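Local coordinates for protein phosphoserine aminotransferase (Bacillus alcalophilus, PDB 4AZJ) that catalyses the pyridoxal-phosphate-dependent, reversible transamination of 3-phosphohydroxypyruvate to phosphoserine in serine biosynthesis, with glutamate as amino donor, at residues 97-102 with 128-133; 151-156 with 327-332. All blocks are in the same frame, centred on the assembly; numbering follows the deposited sequence.

Contact 1: residues 97-102 with 128-133; sequences VLTGSW and QSIPDF. With PLP (pyridoxal-5'-phosphate), chain D; SEP (phosphoserine), chain C.
The methyl of T99 drives into the loop 128-133: its CG2 lies 3.4 Å from P131 CD, tighter than usual for two carbons, with the two side chains at about a right angle. On I130, the terminal CD1 bends back to rest 3.9 Å from the same T99 CG2. Two residues earlier, V97 CG1, anti to the backbone N (chi1 -179°), meets P131 CG at 3.8 Å, so that CG of the proline packs on the last part of strand 93-98 and CD on the residue just after it. Polar contact between the segments runs through one water, within hydrogen-bonding distance of both T99 O (2.7 Å) and S129 O (3.0 Å). The hydroxyl of T99 turns instead to N151 OD1. Beyond the N-cap residue G100, W102 belongs to the ligand site. Its indole lies over the cofactor ring, with PLP C4 3.4 Å above the ring centre, and NE1 donates to phosphoserine OXT at 3.2 Å (155°). Because no direct hydrogen bond crosses between the segments, the loop is held to the strand end by apolar packing and the bridging water, while the same short turn carries W102 from the end of strand 93-98 to the cofactor.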
ATOM      1  N   VAL A  97     -15.397   4.032 -21.855  1.00 11.26           N
ATOM      2  CA  VAL A  97     -15.384   5.339 -22.520  1.00 10.96           C
ATOM      3  C   VAL A  97     -13.965   5.865 -22.442  1.00 12.33           C
ATOM      4  O   VAL A  97     -13.417   6.045 -21.350  1.00 11.58           O
ATOM      5  CB  VAL A  97     -16.352   6.324 -21.877  1.00 10.47           C
ATOM      6  CG1 VAL A  97     -16.303   7.658 -22.631  1.00 13.65           C
ATOM      7  CG2 VAL A  97     -17.748   5.780 -21.848  1.00 13.77           C
ATOM      8  N   LEU A  98     -13.333   6.094 -23.590  1.00 11.54           N
ATOM      9  CA  LEU A  98     -11.952   6.533 -23.588  1.00 12.56           C
ATOM     10  C   LEU A  98     -11.842   8.041 -23.643  1.00 12.08           C
ATOM     11  O   LEU A  98     -12.191   8.647 -24.654  1.00 11.97           O
ATOM     12  CB  LEU A  98     -11.190   5.942 -24.761  1.00 13.95           C
ATOM     13  CG  LEU A  98     -11.096   4.411 -24.787  1.00 12.25           C
ATOM     14  CD1 LEU A  98     -10.220   3.968 -25.909  1.00 13.73           C
ATOM     15  CD2 LEU A  98     -10.530   3.860 -23.461  1.00 14.43           C
ATOM     16  N   THR A  99     -11.301   8.648 -22.590  1.00 10.18           N
ATOM     17  CA  THR A  99     -11.131  10.099 -22.555  1.00 10.60           C
ATOM     18  C   THR A  99      -9.698  10.479 -22.190  1.00 11.97           C
ATOM     19  O   THR A  99      -9.397  11.655 -21.976  1.00 12.94           O
ATOM     20  CB  THR A  99     -12.154  10.770 -21.627  1.00 11.77           C
ATOM     21  OG1 THR A  99     -12.229  10.086 -20.357  1.00 11.61           O
ATOM     22  CG2 THR A  99     -13.543  10.776 -22.265  1.00 12.56           C
ATOM     23  N   GLY A 100      -8.789   9.521 -22.149  1.00 10.44           N
ATOM     24  CA  GLY A 100      -7.395   9.813 -21.934  1.00 11.94           C
ATOM     25  C   GLY A 100      -6.540   8.577 -21.772  1.00 11.63           C
ATOM     26  O   GLY A 100      -6.983   7.456 -22.026  1.00 11.08           O
ATOM     27  N   SER A 101      -5.303   8.774 -21.328  1.00 10.50           N
ATOM     28  CA  SER A 101      -4.344   7.717 -21.121  1.00 12.35           C
ATOM     29  C   SER A 101      -4.776   6.770 -19.996  1.00 11.23           C
ATOM     30  O   SER A 101      -4.649   5.547 -20.121  1.00 11.14           O
ATOM     31  CB  SER A 101      -2.963   8.337 -20.794  1.00 15.58           C
ATOM     32  OG  SER A 101      -2.007   7.356 -20.540  1.00 20.98           O
ATOM     33  N   TRP A 102      -5.284   7.313 -18.901  1.00 11.60           N
ATOM     34  CA  TRP A 102      -5.762   6.457 -17.812  1.00 10.65           C
ATOM     35  C   TRP A 102      -6.937   5.605 -18.258  1.00 10.97           C
ATOM     36  O   TRP A 102      -7.023   4.439 -17.845  1.00  9.94           O
ATOM     37  CB  TRP A 102      -6.048   7.277 -16.539  1.00  9.20           C
ATOM     38  CG  TRP A 102      -4.735   7.835 -15.992  1.00  8.50           C
ATOM     39  CD1 TRP A 102      -4.382   9.134 -15.862  1.00 10.43           C
ATOM     40  CD2 TRP A 102      -3.597   7.065 -15.581  1.00  8.67           C
ATOM     41  NE1 TRP A 102      -3.095   9.224 -15.399  1.00 10.01           N
ATOM     42  CE2 TRP A 102      -2.590   7.963 -15.207  1.00 11.20           C
ATOM     43  CE3 TRP A 102      -3.357   5.695 -15.466  1.00 10.58           C
ATOM     44  CZ2 TRP A 102      -1.344   7.532 -14.741  1.00 11.57           C
ATOM     45  CZ3 TRP A 102      -2.135   5.266 -15.003  1.00  9.93           C
ATOM     46  CH2 TRP A 102      -1.126   6.184 -14.655  1.00 12.59           C
ATOM     47  N   GLN A 128      -9.013  15.949 -26.277  1.00 13.19           N
ATOM     48  CA  GLN A 128      -9.226  17.350 -25.917  1.00 13.36           C
ATOM     49  C   GLN A 128     -10.609  17.560 -25.351  1.00 13.56           C
ATOM     50  O   GLN A 128     -10.957  18.640 -24.907  1.00 14.71           O
ATOM     51  CB  GLN A 128      -8.977  18.252 -27.154  1.00 14.17           C
ATOM     52  CG  GLN A 128      -7.555  18.223 -27.565  1.00 16.85           C
ATOM     53  CD  GLN A 128      -7.231  19.211 -28.669  1.00 32.31           C
ATOM     54  OE1 GLN A 128      -6.456  20.155 -28.492  1.00 36.21           O
ATOM     55  NE2 GLN A 128      -7.817  18.995 -29.804  1.00 23.55           N
ATOM     56  N   SER A 129     -11.435  16.516 -25.362  1.00 14.03           N
ATOM     57  CA  SER A 129     -12.811  16.677 -24.949  1.00 12.37           C
ATOM     58  C   SER A 129     -13.431  15.407 -24.351  1.00 11.46           C
ATOM     59  O   SER A 129     -12.886  14.300 -24.471  1.00 16.21           O
ATOM     60  CB  SER A 129     -13.660  17.131 -26.131  1.00 17.57           C
ATOM     61  OG  SER A 129     -13.712  16.106 -27.106  1.00 18.08           O
ATOM     62  N   ILE A 130     -14.548  15.614 -23.679  1.00 12.71           N
ATOM     63  CA  ILE A 130     -15.408  14.524 -23.219  1.00 16.32           C
ATOM     64  C   ILE A 130     -16.486  14.319 -24.288  1.00 18.63           C
ATOM     65  O   ILE A 130     -17.100  15.285 -24.758  1.00 16.30           O
ATOM     66  CB  ILE A 130     -16.090  14.883 -21.898  1.00 15.32           C
ATOM     67  CG1 ILE A 130     -15.055  15.306 -20.845  1.00 14.78           C
ATOM     68  CG2 ILE A 130     -16.947  13.724 -21.392  1.00 14.90           C
ATOM     69  CD1 ILE A 130     -13.983  14.262 -20.536  1.00 14.65           C
ATOM     70  N   PRO A 131     -16.713  13.074 -24.686  1.00 14.18           N
ATOM     71  CA  PRO A 131     -17.712  12.841 -25.734  1.00 16.09           C
ATOM     72  C   PRO A 131     -19.133  13.135 -25.259  1.00 17.08           C
ATOM     73  O   PRO A 131     -19.446  13.082 -24.062  1.00 18.43           O
ATOM     74  CB  PRO A 131     -17.552  11.349 -26.040  1.00 19.65           C
ATOM     75  CG  PRO A 131     -17.035  10.749 -24.747  1.00 19.43           C
ATOM     76  CD  PRO A 131     -16.121  11.817 -24.198  1.00 16.17           C
ATOM     77  N   ASP A 132     -20.014  13.484 -26.212  1.00 18.67           N
ATOM     78  CA  ASP A 132     -21.432  13.617 -25.906  0.60 18.65           C
ATOM     79  C   ASP A 132     -21.975  12.239 -25.535  1.00 15.71           C
ATOM     80  O   ASP A 132     -21.636  11.252 -26.172  1.00 18.01           O
ATOM     81  CB  ASP A 132     -22.202  14.176 -27.114  0.60 23.82           C
ATOM     82  CG  ASP A 132     -21.803  15.608 -27.469  0.60 31.20           C
ATOM     83  OD1 ASP A 132     -21.507  16.404 -26.552  0.60 26.82           O
ATOM     84  OD2 ASP A 132     -21.802  15.937 -28.675  0.60 38.54           O
ATOM     85  N   PHE A 133     -22.817  12.194 -24.524  1.00 19.40           N
ATOM     86  CA  PHE A 133     -23.324  10.927 -24.021  1.00 16.66           C
ATOM     87  C   PHE A 133     -24.187  10.237 -25.086  1.00 23.27           C
ATOM     88  O   PHE A 133     -24.306   9.009 -25.087  1.00 22.62           O
ATOM     89  CB  PHE A 133     -24.102  11.139 -22.712  1.00 20.90           C
ATOM     90  CG  PHE A 133     -23.284  11.769 -21.609  1.00 17.91           C
ATOM     91  CD1 PHE A 133     -21.901  11.774 -21.668  1.00 19.42           C
ATOM     92  CD2 PHE A 133     -23.913  12.340 -20.514  1.00 23.93           C
ATOM     93  CE1 PHE A 133     -21.150  12.371 -20.645  1.00 22.02           C
ATOM     94  CE2 PHE A 133     -23.169  12.935 -19.488  1.00 20.12           C
ATOM     95  CZ  PHE A 133     -21.791  12.939 -19.563  1.00 20.73           C
TER
HETATM   96  N1  PLP D 501      -6.021   6.838 -12.742  1.00  8.97           N
HETATM   97  C2  PLP D 501      -5.885   8.170 -12.765  1.00 10.69           C
HETATM   98  C2A PLP D 501      -7.040   9.001 -13.227  1.00 10.51           C
HETATM   99  C3  PLP D 501      -4.613   8.741 -12.381  1.00 10.69           C
HETATM  100  O3  PLP D 501      -4.482  10.063 -12.410  1.00 11.39           O
HETATM  101  C4  PLP D 501      -3.525   7.892 -11.925  1.00  9.59           C
HETATM  102  C4A PLP D 501      -2.191   8.463 -11.616  1.00 13.34           C
HETATM  103  C5  PLP D 501      -3.771   6.527 -11.904  1.00  8.51           C
HETATM  104  C6  PLP D 501      -5.009   6.051 -12.312  1.00 10.10           C
HETATM  105  C5A PLP D 501      -2.726   5.526 -11.450  1.00 10.19           C
HETATM  106  O4P PLP D 501      -2.727   5.522  -9.997  1.00 10.53           O
HETATM  107  P   PLP D 501      -1.693   4.575  -9.172  1.00  9.84           P
HETATM  108  O1P PLP D 501      -2.100   4.801  -7.755  1.00 10.83           O
HETATM  109  O2P PLP D 501      -0.348   5.102  -9.525  1.00  9.35           O
HETATM  110  O3P PLP D 501      -1.895   3.149  -9.676  1.00  9.04           O
HETATM  111  N   SEP C 500      -1.856   9.627 -12.249  1.00 14.07           N
HETATM  112  CA  SEP C 500      -0.613  10.331 -12.060  1.00 11.68           C
HETATM  113  CB  SEP C 500       0.620   9.445 -11.884  1.00 11.52           C
HETATM  114  OG  SEP C 500       1.081   8.951 -13.139  1.00 10.98           O
HETATM  115  C   SEP C 500      -0.402  11.356 -13.150  1.00 12.44           C
HETATM  116  O   SEP C 500       0.647  12.025 -13.076  1.00 10.77           O
HETATM  117  OXT SEP C 500      -1.276  11.500 -14.037  1.00 10.92           O
HETATM  118  P   SEP C 500       2.492   8.261 -13.285  1.00 11.04           P
HETATM  119  O1P SEP C 500       3.563   9.308 -13.059  1.00 12.80           O
HETATM  120  O2P SEP C 500       2.592   7.189 -12.204  1.00 11.49           O
HETATM  121  O3P SEP C 500       2.474   7.742 -14.702  1.00 11.83           O
HETATM  122  O   HOH W   1     -10.325  13.971 -22.909  1.00 14.02           O

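Contact 2: residues 151-156 with 327-332; sequences NTIYGT and HRSVGG. With SEP (phosphoserine), chain C; PLP (pyridoxal-5'-phosphate), chain D.
I153 reaches from the loop 151-156 onto the imidazole of H327, and its branches divide the contact. CB carries CG1 anti to the carbonyl carbon (chi1 -72°), which places that methylene 3.7 Å from H327 CG and near the carboxylate of phosphoserine. At the tip, CD1 stands over the ring in a CH-pi contact, 3.6 Å from its centroid and on the normal. The other branch, CG2, turns to V330 CG1 at 3.7 Å and also nears S329 OG; V330 CG1 touches the phenol end of Y154. With one face against I153, the H327 ring is gripped at both nitrogens. NE2 donates almost straight to phosphoserine O3P (2.8 Å, 173°), while ND1 accepts from S329 N at 3.1 Å and pairs with S329 OG. Replacing H327 with an alanine is likely to cost the phosphate this donor and to leave I153 CD1 without the ring it packs on. R328 NH2 adds a bond to phosphoserine O3P (2.9 Å) and R328 NH1 one to phosphoserine O1P (3.0 Å), the guanidinium edge facing the phosphate. A water joins I153 O to H327 N. T152 OG1 meets PLP O3 at 2.5 Å. Together the two loops line the active site of this class-V aminotransferase, the first meeting cofactor and substrate carboxylate, the second the substrate phosphate, while R334 and, from the second subunit, R42 and H41 also bond the substrate.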
ATOM      1  N   ASN A 151      -9.394  13.190 -16.448  1.00  9.88           N
ATOM      2  CA  ASN A 151      -8.340  12.616 -17.251  1.00  8.61           C
ATOM      3  C   ASN A 151      -7.060  13.369 -16.958  1.00 10.84           C
ATOM      4  O   ASN A 151      -6.746  14.379 -17.577  1.00 11.30           O
ATOM      5  CB  ASN A 151      -8.739  12.662 -18.732  1.00 10.52           C
ATOM      6  CG  ASN A 151     -10.042  11.973 -18.964  1.00 11.96           C
ATOM      7  OD1 ASN A 151     -10.096  10.736 -18.928  1.00 10.96           O
ATOM      8  ND2 ASN A 151     -11.117  12.736 -19.085  1.00 11.24           N
ATOM      9  N   THR A 152      -6.341  12.863 -15.977  1.00 10.24           N
ATOM     10  CA  THR A 152      -5.284  13.596 -15.293  1.00  9.84           C
ATOM     11  C   THR A 152      -4.173  14.091 -16.204  1.00 11.29           C
ATOM     12  O   THR A 152      -3.621  15.165 -15.982  1.00 10.77           O
ATOM     13  CB  THR A 152      -4.677  12.667 -14.222  1.00  9.78           C
ATOM     14  OG1 THR A 152      -5.716  11.855 -13.674  1.00 10.02           O
ATOM     15  CG2 THR A 152      -3.959  13.460 -13.102  1.00 10.14           C
ATOM     16  N   ILE A 153      -3.797  13.272 -17.170  1.00  9.48           N
ATOM     17  CA  ILE A 153      -2.729  13.592 -18.092  1.00  8.35           C
ATOM     18  C   ILE A 153      -3.114  14.630 -19.141  1.00 11.42           C
ATOM     19  O   ILE A 153      -2.267  15.478 -19.482  1.00 11.71           O
ATOM     20  CB  ILE A 153      -2.201  12.300 -18.735  1.00  9.99           C
ATOM     21  CG1 ILE A 153      -1.414  11.526 -17.679  1.00 10.87           C
ATOM     22  CG2 ILE A 153      -1.276  12.604 -19.932  1.00 11.66           C
ATOM     23  CD1 ILE A 153      -1.036  10.088 -18.075  1.00 12.98           C
ATOM     24  N   TYR A 154      -4.367  14.590 -19.589  1.00  9.81           N
ATOM     25  CA  TYR A 154      -4.856  15.495 -20.629  1.00  9.96           C
ATOM     26  C   TYR A 154      -5.584  16.707 -20.105  1.00 10.37           C
ATOM     27  O   TYR A 154      -5.753  17.691 -20.861  1.00 13.42           O
ATOM     28  CB  TYR A 154      -5.686  14.717 -21.651  1.00 12.76           C
ATOM     29  CG  TYR A 154      -4.821  13.822 -22.492  1.00 12.66           C
ATOM     30  CD1 TYR A 154      -4.012  14.342 -23.493  1.00 13.87           C
ATOM     31  CD2 TYR A 154      -4.760  12.459 -22.264  1.00 11.68           C
ATOM     32  CE1 TYR A 154      -3.188  13.535 -24.251  1.00 13.28           C
ATOM     33  CE2 TYR A 154      -3.940  11.642 -23.022  1.00 13.15           C
ATOM     34  CZ  TYR A 154      -3.155  12.184 -24.027  1.00 14.48           C
ATOM     35  OH  TYR A 154      -2.303  11.399 -24.790  1.00 18.02           O
ATOM     36  N   GLY A 155      -5.957  16.740 -18.838  1.00 10.20           N
ATOM     37  CA  GLY A 155      -6.584  17.921 -18.285  1.00 11.85           C
ATOM     38  C   GLY A 155      -8.009  18.164 -18.712  1.00 10.47           C
ATOM     39  O   GLY A 155      -8.469  19.302 -18.791  1.00 10.70           O
ATOM     40  N   THR A 156      -8.754  17.085 -18.955  1.00 10.13           N
ATOM     41  CA  THR A 156     -10.176  17.171 -19.239  1.00 11.54           C
ATOM     42  C   THR A 156     -10.976  16.468 -18.148  1.00 12.34           C
ATOM     43  O   THR A 156     -10.434  15.629 -17.426  1.00 11.47           O
ATOM     44  CB  THR A 156     -10.532  16.526 -20.558  1.00 11.75           C
ATOM     45  OG1 THR A 156     -10.201  15.134 -20.536  1.00 12.31           O
ATOM     46  CG2 THR A 156      -9.801  17.157 -21.694  1.00 12.04           C
ATOM     47  N   HIS A 327       3.003  15.486 -17.706  1.00 11.77           N
ATOM     48  CA  HIS A 327       3.318  14.066 -17.617  1.00 12.06           C
ATOM     49  C   HIS A 327       4.292  13.732 -18.735  1.00 14.08           C
ATOM     50  O   HIS A 327       4.111  14.188 -19.873  1.00 13.90           O
ATOM     51  CB  HIS A 327       2.049  13.249 -17.721  1.00 10.28           C
ATOM     52  CG  HIS A 327       2.238  11.794 -17.420  1.00 11.71           C
ATOM     53  ND1 HIS A 327       2.596  10.887 -18.392  1.00 12.62           N
ATOM     54  CD2 HIS A 327       2.102  11.083 -16.272  1.00 10.90           C
ATOM     55  CE1 HIS A 327       2.669   9.676 -17.860  1.00 13.34           C
ATOM     56  NE2 HIS A 327       2.368   9.763 -16.575  1.00 12.57           N
ATOM     57  N   ARG A 328       5.292  12.916 -18.418  1.00 13.92           N
ATOM     58  CA  ARG A 328       6.362  12.572 -19.374  1.00 13.55           C
ATOM     59  C   ARG A 328       5.821  12.024 -20.684  1.00 12.94           C
ATOM     60  O   ARG A 328       6.485  12.131 -21.716  1.00 15.83           O
ATOM     61  CB  ARG A 328       7.308  11.542 -18.747  1.00 14.08           C
ATOM     62  CG  ARG A 328       6.644  10.235 -18.347  1.00 13.76           C
ATOM     63  CD  ARG A 328       7.463   9.480 -17.303  1.00 14.80           C
ATOM     64  NE  ARG A 328       6.743   8.299 -16.865  1.00 17.37           N
ATOM     65  CZ  ARG A 328       5.748   8.314 -15.980  1.00 17.45           C
ATOM     66  NH1 ARG A 328       5.368   9.443 -15.404  1.00 13.22           N
ATOM     67  NH2 ARG A 328       5.126   7.195 -15.690  1.00 13.52           N
ATOM     68  N   SER A 329       4.639  11.409 -20.677  1.00 13.44           N
ATOM     69  CA  SER A 329       4.112  10.836 -21.913  1.00 13.22           C
ATOM     70  C   SER A 329       3.624  11.900 -22.897  1.00 14.66           C
ATOM     71  O   SER A 329       3.413  11.585 -24.066  1.00 18.03           O
ATOM     72  CB  SER A 329       2.990   9.856 -21.602  1.00 15.71           C
ATOM     73  OG  SER A 329       1.889  10.553 -21.044  1.00 15.30           O
ATOM     74  N   VAL A 330       3.374  13.126 -22.434  1.00 12.68           N
ATOM     75  CA  VAL A 330       2.821  14.167 -23.294  1.00 14.14           C
ATOM     76  C   VAL A 330       3.594  15.471 -23.289  1.00 14.70           C
ATOM     77  O   VAL A 330       3.368  16.298 -24.174  1.00 15.50           O
ATOM     78  CB  VAL A 330       1.329  14.474 -22.980  1.00 12.91           C
ATOM     79  CG1 VAL A 330       0.489  13.206 -23.146  1.00 16.14           C
ATOM     80  CG2 VAL A 330       1.174  15.034 -21.551  1.00 14.15           C
ATOM     81  N   GLY A 331       4.479  15.668 -22.328  1.00 14.66           N
ATOM     82  CA  GLY A 331       5.199  16.917 -22.242  1.00 13.92           C
ATOM     83  C   GLY A 331       4.313  18.112 -21.980  1.00 14.36           C
ATOM     84  O   GLY A 331       3.254  17.999 -21.350  1.00 14.68           O
ATOM     85  N   GLY A 332       4.747  19.293 -22.426  1.00 15.36           N
ATOM     86  CA  GLY A 332       4.081  20.516 -22.028  1.00 12.76           C
ATOM     87  C   GLY A 332       4.136  20.749 -20.529  1.00  9.87           C
ATOM     88  O   GLY A 332       5.096  20.370 -19.863  1.00 11.90           O
TER
HETATM   89  N   SEP C 500      -1.856   9.627 -12.249  1.00 14.07           N
HETATM   90  CA  SEP C 500      -0.613  10.331 -12.060  1.00 11.68           C
HETATM   91  CB  SEP C 500       0.620   9.445 -11.884  1.00 11.52           C
HETATM   92  OG  SEP C 500       1.081   8.951 -13.139  1.00 10.98           O
HETATM   93  C   SEP C 500      -0.402  11.356 -13.150  1.00 12.44           C
HETATM   94  O   SEP C 500       0.647  12.025 -13.076  1.00 10.77           O
HETATM   95  OXT SEP C 500      -1.276  11.500 -14.037  1.00 10.92           O
HETATM   96  P   SEP C 500       2.492   8.261 -13.285  1.00 11.04           P
HETATM   97  O1P SEP C 500       3.563   9.308 -13.059  1.00 12.80           O
HETATM   98  O2P SEP C 500       2.592   7.189 -12.204  1.00 11.49           O
HETATM   99  O3P SEP C 500       2.474   7.742 -14.702  1.00 11.83           O
HETATM  100  N1  PLP D 501      -6.021   6.838 -12.742  1.00  8.97           N
HETATM  101  C2  PLP D 501      -5.885   8.170 -12.765  1.00 10.69           C
HETATM  102  C2A PLP D 501      -7.040   9.001 -13.227  1.00 10.51           C
HETATM  103  C3  PLP D 501      -4.613   8.741 -12.381  1.00 10.69           C
HETATM  104  O3  PLP D 501      -4.482  10.063 -12.410  1.00 11.39           O
HETATM  105  C4  PLP D 501      -3.525   7.892 -11.925  1.00  9.59           C
HETATM  106  C4A PLP D 501      -2.191   8.463 -11.616  1.00 13.34           C
HETATM  107  C5  PLP D 501      -3.771   6.527 -11.904  1.00  8.51           C
HETATM  108  C6  PLP D 501      -5.009   6.051 -12.312  1.00 10.10           C
HETATM  109  C5A PLP D 501      -2.726   5.526 -11.450  1.00 10.19           C
HETATM  110  O4P PLP D 501      -2.727   5.522  -9.997  1.00 10.53           O
HETATM  111  P   PLP D 501      -1.693   4.575  -9.172  1.00  9.84           P
HETATM  112  O1P PLP D 501      -2.100   4.801  -7.755  1.00 10.83           O
HETATM  113  O2P PLP D 501      -0.348   5.102  -9.525  1.00  9.35           O
HETATM  114  O3P PLP D 501      -1.895   3.149  -9.676  1.00  9.04           O
HETATM  115  O   HOH W   2       0.323  16.411 -18.561  1.00 11.22           O

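Overall arrangement
Contact 1 closes before contact 2 opens along the chain, and their centres lie 13 Å apart. Contact 1 joins the end of strand 93-98, which lies between 142-148 and 115-121 in the large mixed sheet and leads to helix 101-113, to the loop after strand 115-121. The loop 151-156 follows closely after strand 142-148, whereas 327-332 comes much later, just before strand 333-336. The two contacts touch directly: besides the link from T99 to N151, W102 NE1 packs 3.5 Å from I153 CD1. Both reach the cofactor and phosphoserine, so the sheet end and the late loop meet at one active site, which the second subunit of the homodimer helps to build.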